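Local coordinates for lipoprotein (Bacillus anthracis, PDB 4JG9) that is of unknown function but is a putative lipoprotein, probably membrane-anchored at the cell surface and perhaps lipid-binding, at residues T101-I106 and S133-S138; E72-M77 and K164-F169. One frame throughout, in Å; residues are numbered along the deposited sequence.

Both contacts reach the sheet that contains strands 102-110, 131-136, 153-161 and 164-173, yet they use it in different ways. Contact 1 joins two neighbouring strands within it, toward the periphery of the chain, and rests on backbone hydrogen bonds reinforced by an exposed lysine. Contact 2 lies nearer the centre and spans two sheets: 72-77 belongs to the sheet of strand 75-78, and no backbone bond crosses to 164-169. Side chains do the work there, apolar in the interior and charged toward the margin. The contacts do not touch, their nearest atoms being about 5 Å apart, and in sequence contact 1 is nested inside the loop that contact 2 closes.

Contact 1: T101-I106 and S133-S138; sequences TGKLSI and SNTIDS
Lys103 folds its side chain across Thr135, its CD and CE lying against the threonine hydroxyl. The chain bends at its second torsion (chi2 -68°), which turns the ammonium back to the facing strand although CB sets out away from it. There NZ donates to Thr135 OG1 at 2.8 Å and to Ser133 O at 3.0 Å, so a side-chain and a main-chain oxygen fix one exposed charge. NZ approaches the Ser133 carbonyl tilted out of its plane. One residue back, Gly102 and Ile136 exchange both backbone bonds of an antiparallel hydrogen-bonded pair: Gly102 N to Ile136 O is 3.0 Å, and Ile136 N to Gly102 O is 2.9 Å. Gly102 takes backbone angles at which a CB would press on the carbonyl of Thr101; Thr135 CG2 lies over its backbone, 3.7 Å from Gly102 CA, and meets Thr101 CG2. Ile136 O also receives a CA-H contact from Thr101. On the inner side Leu104 CD1 reaches Ile136 CD1 at 4.2 Å, joining a core to which Phe94 and Leu145 contribute. A water bridges Thr101 OG1 and Ser138 N beyond the last backbone pair. The chain turns a corner at 133-134, beyond which Leu104 pairs with Thr132 and Ile106 with Trp130: a short antiparallel ladder on an interrupted strand of a beta-sheet.

Contact 2: E72-M77 and K164-F169; sequences EEKIAM and KYYDQF
Asp167 OD2 receives the ammonium of Lys74, NZ standing 3.1 Å away in a salt bridge and approaching from above the carboxylate plane. The other oxygen, OD1, takes the backbone N-H of Gln168 at 2.7 Å on its anti side, a bond that ties the carboxylate to its own strand. The same Lys74 NZ hangs over one face of the Tyr166 ring, 4.5 Å from the centroid and 18° off the normal, a cation-pi contact. A bend at chi3 (71°) brings Lys74 CE over the phenol end, 3.5 Å from Tyr166 CZ; the hydroxyl itself hydrogen-bonds Asp96. Lys74 with Ile75, and Tyr166 with Asp167, each form a classic beta bulge, the second opposite Ile159, so both residues of each pair point into the space between two beta-sheets packed face to face. Below the charged layer, Ile75 CG2 meets the edge of the Tyr166 ring in its plane, 3.8 Å from CE2. Deeper still, selenomethionine Met77 sets CG against the edge of Phe169, 4.1 Å from CZ. Ile159 touches both Ile75 and Phe169, while Trp92 packs on Ile75 and Met77 from strand 88-94.

Contact 1: T101-I106 and S133-S138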
ATOM      1  N   THR A 101      13.421  15.534  11.388  1.00 40.49           N
ATOM      2  CA  THR A 101      12.332  16.144  10.639  1.00 40.10           C
ATOM      3  C   THR A 101      11.963  15.285   9.425  1.00 41.75           C
ATOM      4  O   THR A 101      12.850  14.727   8.773  1.00 43.30           O
ATOM      5  CB  THR A 101      12.744  17.535  10.127  1.00 40.73           C
ATOM      6  OG1 THR A 101      13.150  18.351  11.224  1.00 41.69           O
ATOM      7  CG2 THR A 101      11.600  18.213   9.359  1.00 38.57           C
ATOM      8  N   GLY A 102      10.671  15.178   9.117  1.00 41.53           N
ATOM      9  CA  GLY A 102      10.231  14.506   7.901  1.00 40.09           C
ATOM     10  C   GLY A 102       8.849  13.881   7.994  1.00 42.52           C
ATOM     11  O   GLY A 102       8.242  13.854   9.063  1.00 44.81           O
ATOM     12  N   LYS A 103       8.341  13.361   6.882  1.00 42.49           N
ATOM     13  CA  LYS A 103       7.084  12.635   6.955  1.00 43.90           C
ATOM     14  C   LYS A 103       7.347  11.334   7.716  1.00 39.13           C
ATOM     15  O   LYS A 103       8.442  10.759   7.640  1.00 39.47           O
ATOM     16  CB  LYS A 103       6.545  12.287   5.562  1.00 45.12           C
ATOM     17  CG  LYS A 103       6.467  13.421   4.580  1.00 46.90           C
ATOM     18  CD  LYS A 103       5.447  14.461   4.939  1.00 47.24           C
ATOM     19  CE  LYS A 103       5.255  15.377   3.727  1.00 47.59           C
ATOM     20  NZ  LYS A 103       4.739  16.700   4.144  1.00 49.86           N
ATOM     21  N   LEU A 104       6.342  10.866   8.439  1.00 36.93           N
ATOM     22  CA  LEU A 104       6.482   9.644   9.229  1.00 40.84           C
ATOM     23  C   LEU A 104       5.900   8.453   8.488  1.00 40.94           C
ATOM     24  O   LEU A 104       4.759   8.506   8.014  1.00 40.93           O
ATOM     25  CB  LEU A 104       5.773   9.804  10.578  1.00 35.34           C
ATOM     26  CG  LEU A 104       5.777   8.616  11.532  1.00 39.60           C
ATOM     27  CD1 LEU A 104       7.124   8.479  12.209  1.00 42.29           C
ATOM     28  CD2 LEU A 104       4.684   8.796  12.563  1.00 41.85           C
ATOM     29  N   SER A 105       6.686   7.387   8.378  1.00 38.32           N
ATOM     30  CA  SER A 105       6.206   6.148   7.766  1.00 43.21           C
ATOM     31  C   SER A 105       6.165   4.992   8.763  1.00 42.48           C
ATOM     32  O   SER A 105       7.041   4.846   9.623  1.00 42.76           O
ATOM     33  CB  SER A 105       7.074   5.738   6.565  1.00 44.46           C
ATOM     34  OG  SER A 105       7.213   6.779   5.614  1.00 41.74           O
ATOM     35  N   ILE A 106       5.133   4.172   8.638  1.00 39.80           N
ATOM     36  CA  ILE A 106       5.038   2.964   9.423  1.00 41.21           C
ATOM     37  C   ILE A 106       4.782   1.787   8.501  1.00 39.78           C
ATOM     38  O   ILE A 106       3.787   1.758   7.782  1.00 40.30           O
ATOM     39  CB  ILE A 106       3.906   3.022  10.439  1.00 44.59           C
ATOM     40  CG1 ILE A 106       4.188   4.105  11.476  1.00 46.82           C
ATOM     41  CG2 ILE A 106       3.771   1.674  11.139  1.00 44.39           C
ATOM     42  CD1 ILE A 106       2.979   4.456  12.287  1.00 49.74           C
ATOM     43  N   SER A 133       0.669  12.433   5.879  1.00 42.00           N
ATOM     44  CA  SER A 133       0.757  13.527   4.910  1.00 37.14           C
ATOM     45  C   SER A 133       1.494  14.687   5.527  1.00 37.46           C
ATOM     46  O   SER A 133       2.015  15.556   4.820  1.00 43.37           O
ATOM     47  CB  SER A 133      -0.611  13.998   4.418  1.00 40.10           C
ATOM     48  OG  SER A 133      -1.395  14.501   5.477  1.00 52.18           O
ATOM     49  N   ASN A 134       1.558  14.704   6.854  1.00 38.99           N
ATOM     50  CA  ASN A 134       2.206  15.824   7.537  1.00 37.28           C
ATOM     51  C   ASN A 134       3.657  15.538   7.895  1.00 37.66           C
ATOM     52  O   ASN A 134       4.073  14.381   8.026  1.00 42.07           O
ATOM     53  CB  ASN A 134       1.419  16.199   8.788  1.00 43.59           C
ATOM     54  CG  ASN A 134       1.443  15.104   9.829  1.00 46.31           C
ATOM     55  OD1 ASN A 134       0.902  14.014   9.610  1.00 50.06           O
ATOM     56  ND2 ASN A 134       2.040  15.399  10.983  1.00 44.56           N
ATOM     57  N   THR A 135       4.425  16.607   8.055  1.00 37.09           N
ATOM     58  CA  THR A 135       5.835  16.514   8.392  1.00 34.52           C
ATOM     59  C   THR A 135       5.977  16.711   9.885  1.00 47.98           C
ATOM     60  O   THR A 135       5.414  17.662  10.429  1.00 56.47           O
ATOM     61  CB  THR A 135       6.619  17.633   7.686  1.00 37.28           C
ATOM     62  OG1 THR A 135       6.402  17.562   6.273  1.00 45.02           O
ATOM     63  CG2 THR A 135       8.103  17.547   8.007  1.00 36.06           C
ATOM     64  N   ILE A 136       6.697  15.821  10.561  1.00 46.59           N
ATOM     65  CA  ILE A 136       6.936  15.997  11.993  1.00 41.97           C
ATOM     66  C   ILE A 136       8.352  16.507  12.223  1.00 49.01           C
ATOM     67  O   ILE A 136       9.179  16.475  11.311  1.00 53.49           O
ATOM     68  CB  ILE A 136       6.743  14.682  12.789  1.00 44.46           C
ATOM     69  CG1 ILE A 136       7.882  13.711  12.491  1.00 47.16           C
ATOM     70  CG2 ILE A 136       5.387  14.043  12.492  1.00 43.78           C
ATOM     71  CD1 ILE A 136       7.858  12.473  13.327  1.00 50.59           C
ATOM     72  N   ASP A 137       8.613  16.988  13.440  1.00 52.06           N
ATOM     73  CA  ASP A 137       9.941  17.434  13.864  1.00 54.73           C
ATOM     74  C   ASP A 137      10.048  17.344  15.390  1.00 55.49           C
ATOM     75  O   ASP A 137       9.141  16.826  16.044  1.00 56.98           O
ATOM     76  CB  ASP A 137      10.228  18.857  13.374  1.00 58.62           C
ATOM     77  CG  ASP A 137       9.187  19.865  13.851  1.00 64.51           C
ATOM     78  OD1 ASP A 137       8.583  19.671  14.931  1.00 67.62           O
ATOM     79  OD2 ASP A 137       8.939  20.844  13.118  1.00 66.78           O
ATOM     80  N   SER A 138      11.129  17.887  15.945  1.00 54.26           N
ATOM     81  CA  SER A 138      11.385  17.866  17.389  1.00 53.40           C
ATOM     82  C   SER A 138      10.347  18.618  18.230  1.00 53.89           C
ATOM     83  O   SER A 138      10.280  18.436  19.442  1.00 61.46           O
ATOM     84  CB  SER A 138      12.770  18.433  17.673  1.00 54.53           C
ATOM     85  OG  SER A 138      12.874  19.739  17.130  1.00 59.80           O
TER
HETATM   86  O   HOH W   1      13.478  17.923  14.036  1.00 48.72           O

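Contact 2: E72-M77 and K164-F169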
ATOM      1  N   GLU A  72      11.350   3.824  25.005  1.00 57.51           N
ATOM      2  CA  GLU A  72      11.473   4.909  25.972  1.00 56.26           C
ATOM      3  C   GLU A  72      12.442   5.969  25.477  1.00 55.75           C
ATOM      4  O   GLU A  72      13.489   5.646  24.909  1.00 54.73           O
ATOM      5  CB  GLU A  72      11.911   4.364  27.333  1.00 52.16           C
ATOM      6  CG  GLU A  72      10.817   3.592  28.048  1.00 55.43           C
ATOM      7  CD  GLU A  72      11.209   3.150  29.457  1.00 62.35           C
ATOM      8  OE1 GLU A  72      11.509   4.022  30.310  1.00 60.11           O
ATOM      9  OE2 GLU A  72      11.189   1.921  29.712  1.00 64.61           O
ATOM     10  N   GLU A  73      12.053   7.224  25.639  1.00 59.10           N
ATOM     11  CA  GLU A  73      12.895   8.361  25.306  1.00 59.97           C
ATOM     12  C   GLU A  73      13.034   8.561  23.806  1.00 60.83           C
ATOM     13  O   GLU A  73      13.843   9.358  23.360  1.00 66.94           O
ATOM     14  CB  GLU A  73      14.271   8.236  25.964  1.00 59.81           C
ATOM     15  CG  GLU A  73      14.257   8.456  27.466  1.00 70.97           C
ATOM     16  CD  GLU A  73      15.634   8.373  28.098  1.00 81.59           C
ATOM     17  OE1 GLU A  73      16.639   8.533  27.379  1.00 83.57           O
ATOM     18  OE2 GLU A  73      15.712   8.156  29.323  1.00 84.70           O
ATOM     19  N   LYS A  74      12.253   7.827  23.029  1.00 60.28           N
ATOM     20  CA  LYS A  74      12.296   7.973  21.584  1.00 54.68           C
ATOM     21  C   LYS A  74      10.913   8.160  20.997  1.00 48.84           C
ATOM     22  O   LYS A  74      10.473   9.277  20.772  1.00 51.65           O
ATOM     23  CB  LYS A  74      12.996   6.780  20.948  1.00 57.88           C
ATOM     24  CG  LYS A  74      14.451   6.660  21.352  1.00 62.82           C
ATOM     25  CD  LYS A  74      15.205   5.694  20.462  1.00 68.19           C
ATOM     26  CE  LYS A  74      15.411   6.265  19.074  1.00 66.99           C
ATOM     27  NZ  LYS A  74      16.169   5.323  18.212  1.00 67.14           N
ATOM     28  N   ILE A  75      10.228   7.056  20.753  1.00 42.10           N
ATOM     29  CA  ILE A  75       8.885   7.109  20.220  1.00 39.25           C
ATOM     30  C   ILE A  75       7.999   6.054  20.865  1.00 40.60           C
ATOM     31  O   ILE A  75       8.438   4.955  21.141  1.00 42.42           O
ATOM     32  CB  ILE A  75       8.900   6.960  18.688  1.00 43.99           C
ATOM     33  CG1 ILE A  75       7.547   7.340  18.095  1.00 44.38           C
ATOM     34  CG2 ILE A  75       9.310   5.555  18.288  1.00 41.25           C
ATOM     35  CD1 ILE A  75       7.585   7.559  16.602  1.00 46.49           C
ATOM     36  N   ALA A  76       6.742   6.395  21.089  1.00 36.84           N
ATOM     37  CA  ALA A  76       5.798   5.468  21.687  1.00 38.57           C
ATOM     38  C   ALA A  76       4.378   5.836  21.306  1.00 42.72           C
ATOM     39  O   ALA A  76       4.125   6.958  20.853  1.00 44.27           O
ATOM     40  CB  ALA A  76       5.960   5.458  23.207  1.00 37.44           C
HETATM   41  N   MSE A  77       3.458   4.890  21.483  1.00 42.95           N
HETATM   42  CA  MSE A  77       2.038   5.166  21.310  1.00 43.58           C
HETATM   43  C   MSE A  77       1.320   4.977  22.634  1.00 43.68           C
HETATM   44  O   MSE A  77       1.845   4.327  23.544  1.00 43.30           O
HETATM   45  CB  MSE A  77       1.425   4.257  20.252  1.00 46.12           C
HETATM   46  CG  MSE A  77       1.692   2.782  20.492  1.00 54.45           C
HETATM   47 SE   MSE A  77       0.735   1.604  19.222  1.00 70.51          SE
HETATM   48  CE  MSE A  77      -0.737   1.204  20.432  1.00 73.85           C
ATOM     49  N   LYS A 164      14.151   7.453   6.249  1.00 44.11           N
ATOM     50  CA  LYS A 164      15.293   6.865   6.950  1.00 40.67           C
ATOM     51  C   LYS A 164      14.814   6.084   8.171  1.00 42.25           C
ATOM     52  O   LYS A 164      13.963   6.569   8.924  1.00 40.63           O
ATOM     53  CB  LYS A 164      16.258   7.968   7.374  1.00 40.37           C
ATOM     54  CG  LYS A 164      17.465   7.508   8.180  1.00 42.76           C
ATOM     55  CD  LYS A 164      18.295   8.720   8.573  1.00 45.90           C
ATOM     56  CE  LYS A 164      19.402   8.364   9.519  1.00 55.99           C
ATOM     57  NZ  LYS A 164      20.485   7.620   8.833  1.00 65.36           N
ATOM     58  N   TYR A 165      15.329   4.868   8.346  1.00 42.95           N
ATOM     59  CA  TYR A 165      14.923   4.019   9.464  1.00 44.25           C
ATOM     60  C   TYR A 165      15.130   4.714  10.811  1.00 45.61           C
ATOM     61  O   TYR A 165      16.191   5.278  11.072  1.00 50.37           O
ATOM     62  CB  TYR A 165      15.685   2.692   9.435  1.00 44.65           C
ATOM     63  CG  TYR A 165      15.325   1.761  10.566  1.00 48.53           C
ATOM     64  CD1 TYR A 165      14.218   0.924  10.479  1.00 48.91           C
ATOM     65  CD2 TYR A 165      16.092   1.713  11.725  1.00 50.19           C
ATOM     66  CE1 TYR A 165      13.882   0.066  11.521  1.00 47.63           C
ATOM     67  CE2 TYR A 165      15.763   0.857  12.769  1.00 39.36           C
ATOM     68  CZ  TYR A 165      14.658   0.043  12.663  1.00 49.23           C
ATOM     69  OH  TYR A 165      14.331  -0.806  13.701  1.00 48.54           O
ATOM     70  N   TYR A 166      14.115   4.668  11.665  1.00 43.19           N
ATOM     71  CA  TYR A 166      14.194   5.323  12.964  1.00 44.78           C
ATOM     72  C   TYR A 166      14.258   4.300  14.085  1.00 51.81           C
ATOM     73  O   TYR A 166      15.204   4.278  14.864  1.00 54.39           O
ATOM     74  CB  TYR A 166      13.004   6.261  13.192  1.00 38.89           C
ATOM     75  CG  TYR A 166      13.109   6.969  14.516  1.00 43.78           C
ATOM     76  CD1 TYR A 166      14.032   7.987  14.695  1.00 46.08           C
ATOM     77  CD2 TYR A 166      12.327   6.595  15.600  1.00 48.24           C
ATOM     78  CE1 TYR A 166      14.161   8.636  15.907  1.00 50.03           C
ATOM     79  CE2 TYR A 166      12.448   7.240  16.828  1.00 49.78           C
ATOM     80  CZ  TYR A 166      13.369   8.258  16.969  1.00 49.20           C
ATOM     81  OH  TYR A 166      13.506   8.911  18.163  1.00 44.93           O
ATOM     82  N   ASP A 167      13.212   3.491  14.186  1.00 51.86           N
ATOM     83  CA  ASP A 167      13.163   2.414  15.152  1.00 47.72           C
ATOM     84  C   ASP A 167      12.051   1.428  14.814  1.00 45.02           C
ATOM     85  O   ASP A 167      11.400   1.531  13.765  1.00 46.01           O
ATOM     86  CB  ASP A 167      12.981   2.964  16.566  1.00 51.72           C
ATOM     87  CG  ASP A 167      13.808   2.192  17.593  1.00 57.48           C
ATOM     88  OD1 ASP A 167      13.933   0.956  17.420  1.00 55.39           O
ATOM     89  OD2 ASP A 167      14.367   2.817  18.536  1.00 56.92           O
ATOM     90  N   GLN A 168      11.842   0.471  15.708  1.00 42.82           N
ATOM     91  CA  GLN A 168      10.807  -0.536  15.528  1.00 42.74           C
ATOM     92  C   GLN A 168      10.348  -1.059  16.886  1.00 46.54           C
ATOM     93  O   GLN A 168      11.103  -1.022  17.853  1.00 50.61           O
ATOM     94  CB  GLN A 168      11.344  -1.688  14.678  1.00 45.76           C
ATOM     95  CG  GLN A 168      12.306  -2.610  15.412  1.00 43.90           C
ATOM     96  CD  GLN A 168      13.011  -3.597  14.491  1.00 49.34           C
ATOM     97  OE1 GLN A 168      13.937  -4.288  14.913  1.00 55.58           O
ATOM     98  NE2 GLN A 168      12.608  -3.637  13.223  1.00 48.55           N
ATOM     99  N   PHE A 169       9.105  -1.518  16.973  1.00 46.60           N
ATOM    100  CA  PHE A 169       8.666  -2.240  18.163  1.00 47.51           C
ATOM    101  C   PHE A 169       7.465  -3.130  17.870  1.00 49.81           C
ATOM    102  O   PHE A 169       6.815  -2.984  16.837  1.00 50.74           O
ATOM    103  CB  PHE A 169       8.434  -1.306  19.373  1.00 46.06           C
ATOM    104  CG  PHE A 169       7.331  -0.313  19.184  1.00 44.53           C
ATOM    105  CD1 PHE A 169       6.030  -0.614  19.558  1.00 49.06           C
ATOM    106  CD2 PHE A 169       7.597   0.933  18.662  1.00 43.85           C
ATOM    107  CE1 PHE A 169       5.005   0.307  19.390  1.00 46.90           C
ATOM    108  CE2 PHE A 169       6.576   1.859  18.482  1.00 46.98           C
ATOM    109  CZ  PHE A 169       5.281   1.544  18.848  1.00 47.39           C
TER